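Local structure of photosystem II extrinsic protein V (1F1C) at residues A[8-12]-A[65-69]; A[50-54]-A[125-129]; A[71-75]-A[107-111]. The protein is an extrinsic, lumenal heme c subunit of photosystem II that probably stabilises the oxygen-evolving complex and its ion environment and protects it against heat inactivation. One frame throughout, in Å; residues are numbered along the deposited sequence.

Contact 1 (A[8-12]-A[65-69])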
loop_
_atom_site.group_PDB
_atom_site.type_symbol
_atom_site.label_atom_id
_atom_site.label_comp_id
_atom_site.label_asym_id
_atom_site.label_seq_id
_atom_site.Cartn_x
_atom_site.Cartn_y
_atom_site.Cartn_z
ATOM N N PHE A 8 -28.389 0.594 9.908
ATOM C CA PHE A 8 -27.041 0.262 10.343
ATOM C C PHE A 8 -26.620 1.121 11.515
ATOM O O PHE A 8 -27.226 2.155 11.786
ATOM C CB PHE A 8 -26.028 0.487 9.217
ATOM C CG PHE A 8 -26.509 0.056 7.875
ATOM C CD1 PHE A 8 -27.206 0.940 7.063
ATOM C CD2 PHE A 8 -26.292 -1.244 7.426
ATOM C CE1 PHE A 8 -27.685 0.537 5.821
ATOM C CE2 PHE A 8 -26.767 -1.661 6.183
ATOM C CZ PHE A 8 -27.466 -0.769 5.378
ATOM N N PRO A 9 -25.575 0.697 12.235
ATOM C CA PRO A 9 -25.105 1.482 13.372
ATOM C C PRO A 9 -24.338 2.630 12.723
ATOM O O PRO A 9 -23.413 2.386 11.946
ATOM C CB PRO A 9 -24.159 0.527 14.100
ATOM C CG PRO A 9 -24.481 -0.829 13.544
ATOM C CD PRO A 9 -24.823 -0.560 12.120
ATOM N N ILE A 10 -24.716 3.870 13.013
ATOM C CA ILE A 10 -24.026 5.002 12.408
ATOM C C ILE A 10 -22.716 5.298 13.129
ATOM O O ILE A 10 -21.761 5.783 12.525
ATOM C CB ILE A 10 -24.894 6.275 12.419
ATOM C CG1 ILE A 10 -24.093 7.430 11.812
ATOM C CG2 ILE A 10 -25.328 6.601 13.837
ATOM C CD1 ILE A 10 -24.700 8.786 12.028
ATOM N N ASN A 11 -22.676 5.005 14.424
ATOM C CA ASN A 11 -21.479 5.239 15.220
ATOM C C ASN A 11 -21.286 4.089 16.188
ATOM O O ASN A 11 -22.062 3.134 16.187
ATOM C CB ASN A 11 -21.596 6.543 16.011
ATOM C CG ASN A 11 -22.865 6.602 16.838
ATOM O OD1 ASN A 11 -23.406 5.567 17.247
ATOM N ND2 ASN A 11 -23.344 7.812 17.096
ATOM N N ALA A 12 -20.257 4.199 17.023
ATOM C CA ALA A 12 -19.939 3.162 17.997
ATOM C C ALA A 12 -20.788 3.258 19.257
ATOM O O ALA A 12 -20.716 2.385 20.123
ATOM C CB ALA A 12 -18.468 3.234 18.364
ATOM N N ASP A 65 -17.065 -1.524 12.457
ATOM C CA ASP A 65 -18.400 -2.066 12.228
ATOM C C ASP A 65 -19.567 -1.081 12.294
ATOM O O ASP A 65 -20.698 -1.479 12.559
ATOM C CB ASP A 65 -18.668 -3.237 13.186
ATOM C CG ASP A 65 -18.491 -2.855 14.649
ATOM O OD1 ASP A 65 -18.378 -1.645 14.953
ATOM O OD2 ASP A 65 -18.476 -3.774 15.502
ATOM N N ASN A 66 -19.293 0.196 12.059
ATOM C CA ASN A 66 -20.336 1.223 12.031
ATOM C C ASN A 66 -19.950 2.257 10.977
ATOM O O ASN A 66 -18.770 2.445 10.683
ATOM C CB ASN A 66 -20.524 1.902 13.399
ATOM C CG ASN A 66 -19.255 2.535 13.926
ATOM O OD1 ASN A 66 -18.440 1.877 14.560
ATOM N ND2 ASN A 66 -19.079 3.815 13.658
ATOM N N ILE A 67 -20.946 2.914 10.400
ATOM C CA ILE A 67 -20.716 3.906 9.356
ATOM C C ILE A 67 -19.620 4.929 9.649
ATOM O O ILE A 67 -18.767 5.193 8.797
ATOM C CB ILE A 67 -22.034 4.637 9.038
ATOM C CG1 ILE A 67 -23.039 3.622 8.473
ATOM C CG2 ILE A 67 -21.776 5.798 8.075
ATOM C CD1 ILE A 67 -24.480 4.119 8.438
ATOM N N ALA A 68 -19.634 5.507 10.847
ATOM C CA ALA A 68 -18.624 6.504 11.205
ATOM C C ALA A 68 -17.219 5.923 11.165
ATOM O O ALA A 68 -16.288 6.552 10.646
ATOM C CB ALA A 68 -18.904 7.082 12.605
ATOM N N ALA A 69 -17.071 4.724 11.718
ATOM C CA ALA A 69 -15.776 4.068 11.765
ATOM C C ALA A 69 -15.285 3.754 10.369
ATOM O O ALA A 69 -14.102 3.922 10.074
ATOM C CB ALA A 69 -15.867 2.803 12.587
#

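Contact 2 (A[50-54]-A[125-129]). With HEC (heme c), chain C.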
loop_
_atom_site.group_PDB
_atom_site.type_symbol
_atom_site.label_atom_id
_atom_site.label_comp_id
_atom_site.label_asym_id
_atom_site.label_seq_id
_atom_site.Cartn_x
_atom_site.Cartn_y
_atom_site.Cartn_z
ATOM N N VAL A 50 -7.673 -9.666 7.444
ATOM C CA VAL A 50 -8.295 -8.347 7.579
ATOM C C VAL A 50 -9.320 -8.118 6.454
ATOM O O VAL A 50 -9.120 -7.265 5.582
ATOM C CB VAL A 50 -7.219 -7.229 7.538
ATOM C CG1 VAL A 50 -7.811 -5.911 7.999
ATOM C CG2 VAL A 50 -6.043 -7.614 8.412
ATOM N N ASN A 51 -10.409 -8.888 6.503
ATOM C CA ASN A 51 -11.507 -8.866 5.522
ATOM C C ASN A 51 -12.550 -7.760 5.720
ATOM O O ASN A 51 -12.396 -6.891 6.572
ATOM C CB ASN A 51 -12.241 -10.209 5.564
ATOM C CG ASN A 51 -11.971 -11.061 4.356
ATOM O OD1 ASN A 51 -10.817 -11.342 4.014
ATOM N ND2 ASN A 51 -13.038 -11.495 3.697
ATOM N N LEU A 52 -13.620 -7.814 4.923
ATOM C CA LEU A 52 -14.711 -6.853 5.028
ATOM C C LEU A 52 -15.928 -7.548 5.620
ATOM O O LEU A 52 -17.059 -7.077 5.479
ATOM C CB LEU A 52 -15.072 -6.249 3.666
ATOM C CG LEU A 52 -14.059 -5.264 3.068
ATOM C CD1 LEU A 52 -14.687 -4.538 1.873
ATOM C CD2 LEU A 52 -13.640 -4.254 4.127
ATOM N N SER A 53 -15.682 -8.679 6.277
ATOM C CA SER A 53 -16.746 -9.436 6.924
ATOM C C SER A 53 -17.020 -8.751 8.254
ATOM O O SER A 53 -16.136 -8.096 8.812
ATOM C CB SER A 53 -16.301 -10.878 7.178
ATOM O OG SER A 53 -15.263 -10.922 8.153
ATOM N N PRO A 54 -18.249 -8.891 8.783
ATOM C CA PRO A 54 -18.603 -8.266 10.061
ATOM C C PRO A 54 -17.644 -8.665 11.179
ATOM O O PRO A 54 -17.180 -7.817 11.941
ATOM C CB PRO A 54 -20.031 -8.755 10.309
ATOM C CG PRO A 54 -20.083 -10.064 9.594
ATOM C CD PRO A 54 -19.338 -9.761 8.306
ATOM N N GLY A 125 -24.891 -13.075 3.269
ATOM C CA GLY A 125 -24.470 -13.966 4.334
ATOM C C GLY A 125 -22.961 -14.150 4.372
ATOM O O GLY A 125 -22.208 -13.186 4.358
ATOM N N GLU A 126 -22.524 -15.401 4.407
ATOM C CA GLU A 126 -21.109 -15.713 4.468
ATOM C C GLU A 126 -20.416 -15.706 3.112
ATOM O O GLU A 126 -19.226 -15.987 3.020
ATOM C CB GLU A 126 -20.909 -17.061 5.144
ATOM C CG GLU A 126 -21.236 -17.059 6.619
ATOM C CD GLU A 126 -21.481 -18.457 7.139
ATOM O OE1 GLU A 126 -20.648 -19.347 6.859
ATOM O OE2 GLU A 126 -22.507 -18.662 7.825
ATOM N N GLN A 127 -21.149 -15.402 2.056
ATOM C CA GLN A 127 -20.516 -15.333 0.753
ATOM C C GLN A 127 -19.616 -14.101 0.771
ATOM O O GLN A 127 -18.577 -14.065 0.102
ATOM C CB GLN A 127 -21.563 -15.198 -0.344
ATOM C CG GLN A 127 -22.366 -16.448 -0.573
ATOM C CD GLN A 127 -23.484 -16.215 -1.551
ATOM O OE1 GLN A 127 -24.439 -15.495 -1.260
ATOM N NE2 GLN A 127 -23.368 -16.806 -2.731
ATOM N N TRP A 128 -20.012 -13.099 1.552
ATOM C CA TRP A 128 -19.229 -11.878 1.675
ATOM C C TRP A 128 -18.167 -12.029 2.758
ATOM O O TRP A 128 -18.461 -12.427 3.882
ATOM C CB TRP A 128 -20.139 -10.698 2.002
ATOM C CG TRP A 128 -19.418 -9.404 2.219
ATOM C CD1 TRP A 128 -19.002 -8.877 3.416
ATOM C CD2 TRP A 128 -19.057 -8.450 1.218
ATOM N NE1 TRP A 128 -18.416 -7.650 3.219
ATOM C CE2 TRP A 128 -18.438 -7.358 1.879
ATOM C CE3 TRP A 128 -19.205 -8.402 -0.179
ATOM C CZ2 TRP A 128 -17.958 -6.237 1.191
ATOM C CZ3 TRP A 128 -18.726 -7.284 -0.866
ATOM C CH2 TRP A 128 -18.115 -6.215 -0.176
ATOM N N GLY A 129 -16.928 -11.710 2.405
ATOM C CA GLY A 129 -15.835 -11.816 3.355
ATOM C C GLY A 129 -15.483 -13.263 3.648
ATOM O O GLY A 129 -14.809 -13.886 2.800
HETATM FE FE HEC C . -8.836 -1.663 1.701
HETATM C CHA HEC C . -8.133 -2.969 4.757
HETATM C CHB HEC C . -11.928 -0.560 2.925
HETATM C CHC HEC C . -9.566 -0.123 -1.248
HETATM C CHD HEC C . -6.092 -3.132 0.381
HETATM N NA HEC C . -9.772 -1.688 3.459
HETATM C C1A HEC C . -9.327 -2.259 4.621
HETATM C C2A HEC C . -10.337 -2.138 5.638
HETATM C C3A HEC C . -11.380 -1.476 5.137
HETATM C C4A HEC C . -11.053 -1.235 3.776
HETATM C CMA HEC C . -12.572 -0.887 5.874
HETATM C CAA HEC C . -10.240 -2.627 7.044
HETATM C CBA HEC C . -10.683 -4.067 7.026
HETATM C CGA HEC C . -10.829 -4.619 8.415
HETATM O O1A HEC C . -10.512 -3.891 9.374
HETATM O O2A HEC C . -11.259 -5.778 8.548
HETATM N NB HEC C . -10.367 -0.571 1.004
HETATM C C1B HEC C . -11.588 -0.234 1.635
HETATM C C2B HEC C . -12.386 0.624 0.824
HETATM C C3B HEC C . -11.666 0.859 -0.291
HETATM C C4B HEC C . -10.457 0.071 -0.212
HETATM C CMB HEC C . -13.777 1.162 1.119
HETATM C CAB HEC C . -12.027 1.741 -1.310
HETATM C CBB HEC C . -12.157 3.124 -1.081
HETATM N NC HEC C . -8.028 -1.667 -0.049
HETATM C C1C HEC C . -8.465 -0.991 -1.176
HETATM C C2C HEC C . -7.617 -1.243 -2.291
HETATM C C3C HEC C . -6.597 -2.035 -1.849
HETATM C C4C HEC C . -6.894 -2.335 -0.445
HETATM C CMC HEC C . -7.845 -0.783 -3.730
HETATM C CAC HEC C . -5.566 -2.568 -2.665
HETATM C CBC HEC C . -4.665 -1.723 -3.382
HETATM N ND HEC C . -7.381 -2.757 2.428
HETATM C C1D HEC C . -6.286 -3.251 1.756
HETATM C C2D HEC C . -5.426 -3.980 2.625
HETATM C C3D HEC C . -5.998 -3.932 3.845
HETATM C C4D HEC C . -7.229 -3.198 3.722
HETATM C CMD HEC C . -4.217 -4.847 2.205
HETATM C CAD HEC C . -5.414 -4.472 5.154
HETATM C CBD HEC C . -4.508 -3.456 5.849
HETATM C CGD HEC C . -3.983 -3.952 7.194
HETATM O O1D HEC C . -4.777 -4.109 8.140
HETATM O O2D HEC C . -2.765 -4.193 7.306
#

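Contact 3 (A[71-75]-A[107-111]). With HEC (heme c), chain C.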
loop_
_atom_site.group_PDB
_atom_site.type_symbol
_atom_site.label_atom_id
_atom_site.label_comp_id
_atom_site.label_asym_id
_atom_site.label_seq_id
_atom_site.Cartn_x
_atom_site.Cartn_y
_atom_site.Cartn_z
ATOM N N VAL A 71 -16.206 5.312 7.590
ATOM C CA VAL A 71 -15.913 6.572 6.927
ATOM C C VAL A 71 -14.541 7.083 7.364
ATOM O O VAL A 71 -13.750 7.534 6.530
ATOM C CB VAL A 71 -16.991 7.620 7.240
ATOM C CG1 VAL A 71 -16.581 8.979 6.677
ATOM C CG2 VAL A 71 -18.310 7.180 6.637
ATOM N N ASP A 72 -14.256 6.987 8.664
ATOM C CA ASP A 72 -12.974 7.423 9.221
ATOM C C ASP A 72 -11.847 6.649 8.576
ATOM O O ASP A 72 -10.808 7.211 8.205
ATOM C CB ASP A 72 -12.927 7.170 10.732
ATOM C CG ASP A 72 -11.566 7.496 11.345
ATOM O OD1 ASP A 72 -11.032 6.651 12.096
ATOM O OD2 ASP A 72 -11.029 8.597 11.090
ATOM N N TYR A 73 -12.056 5.343 8.460
ATOM C CA TYR A 73 -11.062 4.462 7.877
ATOM C C TYR A 73 -10.615 4.911 6.491
ATOM O O TYR A 73 -9.418 4.940 6.204
ATOM C CB TYR A 73 -11.594 3.030 7.785
ATOM C CG TYR A 73 -10.504 2.074 7.390
ATOM C CD1 TYR A 73 -9.661 1.508 8.354
ATOM C CD2 TYR A 73 -10.238 1.821 6.046
ATOM C CE1 TYR A 73 -8.575 0.713 7.980
ATOM C CE2 TYR A 73 -9.153 1.042 5.664
ATOM C CZ TYR A 73 -8.327 0.488 6.632
ATOM O OH TYR A 73 -7.265 -0.296 6.247
ATOM N N ILE A 74 -11.570 5.251 5.628
ATOM C CA ILE A 74 -11.231 5.683 4.278
ATOM C C ILE A 74 -10.531 7.028 4.309
ATOM O O ILE A 74 -9.629 7.285 3.512
ATOM C CB ILE A 74 -12.472 5.778 3.388
ATOM C CG1 ILE A 74 -13.157 4.415 3.340
ATOM C CG2 ILE A 74 -12.069 6.233 1.988
ATOM C CD1 ILE A 74 -14.574 4.449 2.778
ATOM N N LYS A 75 -10.948 7.885 5.230
ATOM C CA LYS A 75 -10.325 9.194 5.369
ATOM C C LYS A 75 -8.927 9.047 5.982
ATOM O O LYS A 75 -8.010 9.804 5.654
ATOM C CB LYS A 75 -11.177 10.090 6.271
ATOM C CG LYS A 75 -12.511 10.497 5.665
ATOM C CD LYS A 75 -13.465 11.069 6.705
ATOM C CE LYS A 75 -12.923 12.319 7.371
ATOM N NZ LYS A 75 -12.741 13.429 6.397
ATOM N N GLU A 107 -17.609 13.099 1.199
ATOM C CA GLU A 107 -18.101 12.505 2.436
ATOM C C GLU A 107 -19.360 11.695 2.161
ATOM O O GLU A 107 -19.540 10.610 2.712
ATOM C CB GLU A 107 -18.424 13.600 3.451
ATOM C CG GLU A 107 -17.199 14.247 4.055
ATOM C CD GLU A 107 -16.493 13.321 5.010
ATOM O OE1 GLU A 107 -15.386 13.669 5.468
ATOM O OE2 GLU A 107 -17.054 12.243 5.307
ATOM N N ASP A 108 -20.232 12.233 1.313
ATOM C CA ASP A 108 -21.466 11.548 0.965
ATOM C C ASP A 108 -21.166 10.156 0.428
ATOM O O ASP A 108 -21.839 9.183 0.788
ATOM C CB ASP A 108 -22.232 12.355 -0.082
ATOM C CG ASP A 108 -22.862 13.606 0.499
ATOM O OD1 ASP A 108 -23.859 13.483 1.241
ATOM O OD2 ASP A 108 -22.355 14.715 0.220
ATOM N N ASP A 109 -20.147 10.066 -0.429
ATOM C CA ASP A 109 -19.757 8.789 -1.011
ATOM C C ASP A 109 -19.212 7.868 0.064
ATOM O O ASP A 109 -19.512 6.677 0.077
ATOM C CB ASP A 109 -18.689 8.972 -2.089
ATOM C CG ASP A 109 -19.142 9.872 -3.208
ATOM O OD1 ASP A 109 -20.209 9.613 -3.808
ATOM O OD2 ASP A 109 -18.419 10.843 -3.491
ATOM N N LEU A 110 -18.410 8.424 0.963
ATOM C CA LEU A 110 -17.825 7.641 2.036
ATOM C C LEU A 110 -18.916 7.035 2.887
ATOM O O LEU A 110 -18.824 5.886 3.325
ATOM C CB LEU A 110 -16.906 8.518 2.887
ATOM C CG LEU A 110 -15.412 8.340 2.601
ATOM C CD1 LEU A 110 -15.182 7.965 1.144
ATOM C CD2 LEU A 110 -14.673 9.620 2.962
ATOM N N TYR A 111 -19.953 7.826 3.100
ATOM C CA TYR A 111 -21.113 7.423 3.881
ATOM C C TYR A 111 -21.850 6.273 3.170
ATOM O O TYR A 111 -22.290 5.310 3.809
ATOM C CB TYR A 111 -22.031 8.641 4.034
ATOM C CG TYR A 111 -23.387 8.372 4.654
ATOM C CD1 TYR A 111 -23.561 8.392 6.039
ATOM C CD2 TYR A 111 -24.516 8.168 3.847
ATOM C CE1 TYR A 111 -24.838 8.229 6.608
ATOM C CE2 TYR A 111 -25.785 8.001 4.401
ATOM C CZ TYR A 111 -25.939 8.039 5.779
ATOM O OH TYR A 111 -27.199 7.932 6.317
HETATM FE FE HEC C . -8.836 -1.663 1.701
HETATM C CHA HEC C . -8.133 -2.969 4.757
HETATM C CHB HEC C . -11.928 -0.560 2.925
HETATM C CHC HEC C . -9.566 -0.123 -1.248
HETATM C CHD HEC C . -6.092 -3.132 0.381
HETATM N NA HEC C . -9.772 -1.688 3.459
HETATM C C1A HEC C . -9.327 -2.259 4.621
HETATM C C2A HEC C . -10.337 -2.138 5.638
HETATM C C3A HEC C . -11.380 -1.476 5.137
HETATM C C4A HEC C . -11.053 -1.235 3.776
HETATM C CMA HEC C . -12.572 -0.887 5.874
HETATM C CAA HEC C . -10.240 -2.627 7.044
HETATM C CBA HEC C . -10.683 -4.067 7.026
HETATM C CGA HEC C . -10.829 -4.619 8.415
HETATM O O1A HEC C . -10.512 -3.891 9.374
HETATM O O2A HEC C . -11.259 -5.778 8.548
HETATM N NB HEC C . -10.367 -0.571 1.004
HETATM C C1B HEC C . -11.588 -0.234 1.635
HETATM C C2B HEC C . -12.386 0.624 0.824
HETATM C C3B HEC C . -11.666 0.859 -0.291
HETATM C C4B HEC C . -10.457 0.071 -0.212
HETATM C CMB HEC C . -13.777 1.162 1.119
HETATM C CAB HEC C . -12.027 1.741 -1.310
HETATM C CBB HEC C . -12.157 3.124 -1.081
HETATM N NC HEC C . -8.028 -1.667 -0.049
HETATM C C1C HEC C . -8.465 -0.991 -1.176
HETATM C C2C HEC C . -7.617 -1.243 -2.291
HETATM C C3C HEC C . -6.597 -2.035 -1.849
HETATM C C4C HEC C . -6.894 -2.335 -0.445
HETATM C CMC HEC C . -7.845 -0.783 -3.730
HETATM C CAC HEC C . -5.566 -2.568 -2.665
HETATM C CBC HEC C . -4.665 -1.723 -3.382
HETATM N ND HEC C . -7.381 -2.757 2.428
HETATM C C1D HEC C . -6.286 -3.251 1.756
HETATM C C2D HEC C . -5.426 -3.980 2.625
HETATM C C3D HEC C . -5.998 -3.932 3.845
HETATM C C4D HEC C . -7.229 -3.198 3.722
HETATM C CMD HEC C . -4.217 -4.847 2.205
HETATM C CAD HEC C . -5.414 -4.472 5.154
HETATM C CBD HEC C . -4.508 -3.456 5.849
HETATM C CGD HEC C . -3.983 -3.952 7.194
HETATM O O1D HEC C . -4.777 -4.109 8.140
HETATM O O2D HEC C . -2.765 -4.193 7.306
#

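Contact 1 (A[8-12]-A[65-69])
The end of the two-stranded antiparallel hairpin, where strand 7-9 runs out into its turn, is bonded to the first turn of helix 67-75: Pro9 and Ile10 offer their carbonyl oxygens to the backbone N-H groups that open the helix. Ile67 N donates to Pro9 O at 3.0 Å, N-H...O angle 158°. Ala68 N donates to Ile10 O at 2.7 Å, a more bent bond. The strand and turn lead across the helix start, and residues 8-12 run at about 81° to residues 65-68. Asn66, the N-cap residue, packs against the turn through its CB, which is 3.3 Å from Pro9 O and also meets Pro9 CB. Ala68 CB is 3.1 Å from Ile10 O, so the oxygen that takes the Ala68 N-H also rests against the methyl of the same residue. Apolar contact on the inner side joins Phe8 and Ile67. With Ile67 CG1 set beside its own backbone N (chi1 -64°), the chain slants back toward Phe8, and its CD1 touches Phe8 CB at 4.0 Å. Nearer the surface, Ile10 CG1 meets Ile67 CB more loosely, at 4.4 Å. The ring of Phe8 leads away from helix 67-75 to Leu118 and Lys122 of helix 107-124, and Ile67 also packs on Leu118, while the polar end of Asn11 turns to Asp15 within the hairpin. Amide groups of a first helical turn have no carbonyl of their own helix to bond to; here two of them find acceptors in the hairpin, which ties the N-terminal part of the chain to the helix start through main-chain atoms and leaves Phe8 and Ile67 to fill the inner side.

Contact 2 (A[50-54]-A[125-129])
Trp128 and Gly129, the C-terminal end of the chain, pack on Leu52 and Ser53 in the heme-pocket loop that leads into helix 54-58 of this cytochrome c fold. One hydrogen bond joins them: Trp128 NE1 donates to Leu52 O at 2.7 Å, N-H...O angle 143°. The indole N-H comes from above the carbonyl plane, 61° out of it, rather than on a lone pair, while the oxygen lies at the ring edge near the indole plane. Apolar contact adds to it. Leu52 CD1 reaches Trp128 CZ2 at 3.7 Å, and Leu52 CB lies obliquely above the NE1-CZ2 side of the indole; with CG opposite the backbone N (chi1 177°), the indole swings toward the loop. A leucine in place of Trp128 would probably leave Leu52 O without its indole donor and open a gap beside Leu52 CD1. At the chain end, Gly129 CA packs on Ser53 CB, and its backbone is hydrogen-bonded to that of Leu41. The loop's other side meets the heme: Val50 CG1 is 3.3 Å from heme CGA of a propionate, and Leu52 sits between heme and indole, its other methyl, CD2, touching pyrrole atom C3A at 3.7 Å.

Contact 3 (A[71-75]-A[107-111])
Segments 71-75 and 107-111, of helices 67-75 and 107-124, make 126° between their N-to-C directions, their axes 9.7 Å apart at closest and Val71 nearest Leu110. Leu110 points toward the other helix and touches three of its residues. Its CB meets Val71 CG1, its CD1 lies 3.7 Å from Ile74 CG2, and its CD2 reaches Lys75 CG at 3.6 Å; the Ile74 and Leu110 side chains lie side by side, running opposite ways. The second methyl of Val71, CG2, rests on Leu110 O. At the outer edge a salt bridge closes the interface: Lys75 NZ to Glu107 OE1, 2.8 Å, meeting the oxygen nearly along its C-O direction. The lysine chain folds at its last two torsions (chi3 61°, chi4 63°) to bring NZ round to the carboxylate, while Glu107 bends at chi2 and leaves OE2 3.6 Å from Val71 CG1. On the heme side, Ile74 CD1 touches the heme methyl CMB at 3.8 Å. Tyr73 lays one ring face over heme C2A, its CE2 3.4 Å from that atom, and meets the axial ligand His90 edge-to-face. Asp72, turned away from helix 107-124, forms a salt bridge with Arg64. Helix 67-75, which lines the heme pocket, is thus backed by the C-terminal helix 107-124, as in the mainly helical cytochrome c fold around its covalently bound heme.

Contacts 1 and 3 share helix 67-75, the first at its start and the second toward its end, and they touch where Ile67 CG2 packs on Tyr111 CD1 at 3.7 Å. Contact 2 is the most buried, with only Gly129 of its touching residues exposed; the other two are partly buried. Contacts 2 and 3, their centres about 19 Å apart on opposite sides of the chain's centre, both reach the heme, whereas contact 1 does not touch it. Chemistry follows place: main-chain bonds join hairpin to helix in contact 1, an indole-to-carbonyl bond fixes the chain end in contact 2, and contact 3 combines an aliphatic interface with a salt bridge at its outer side.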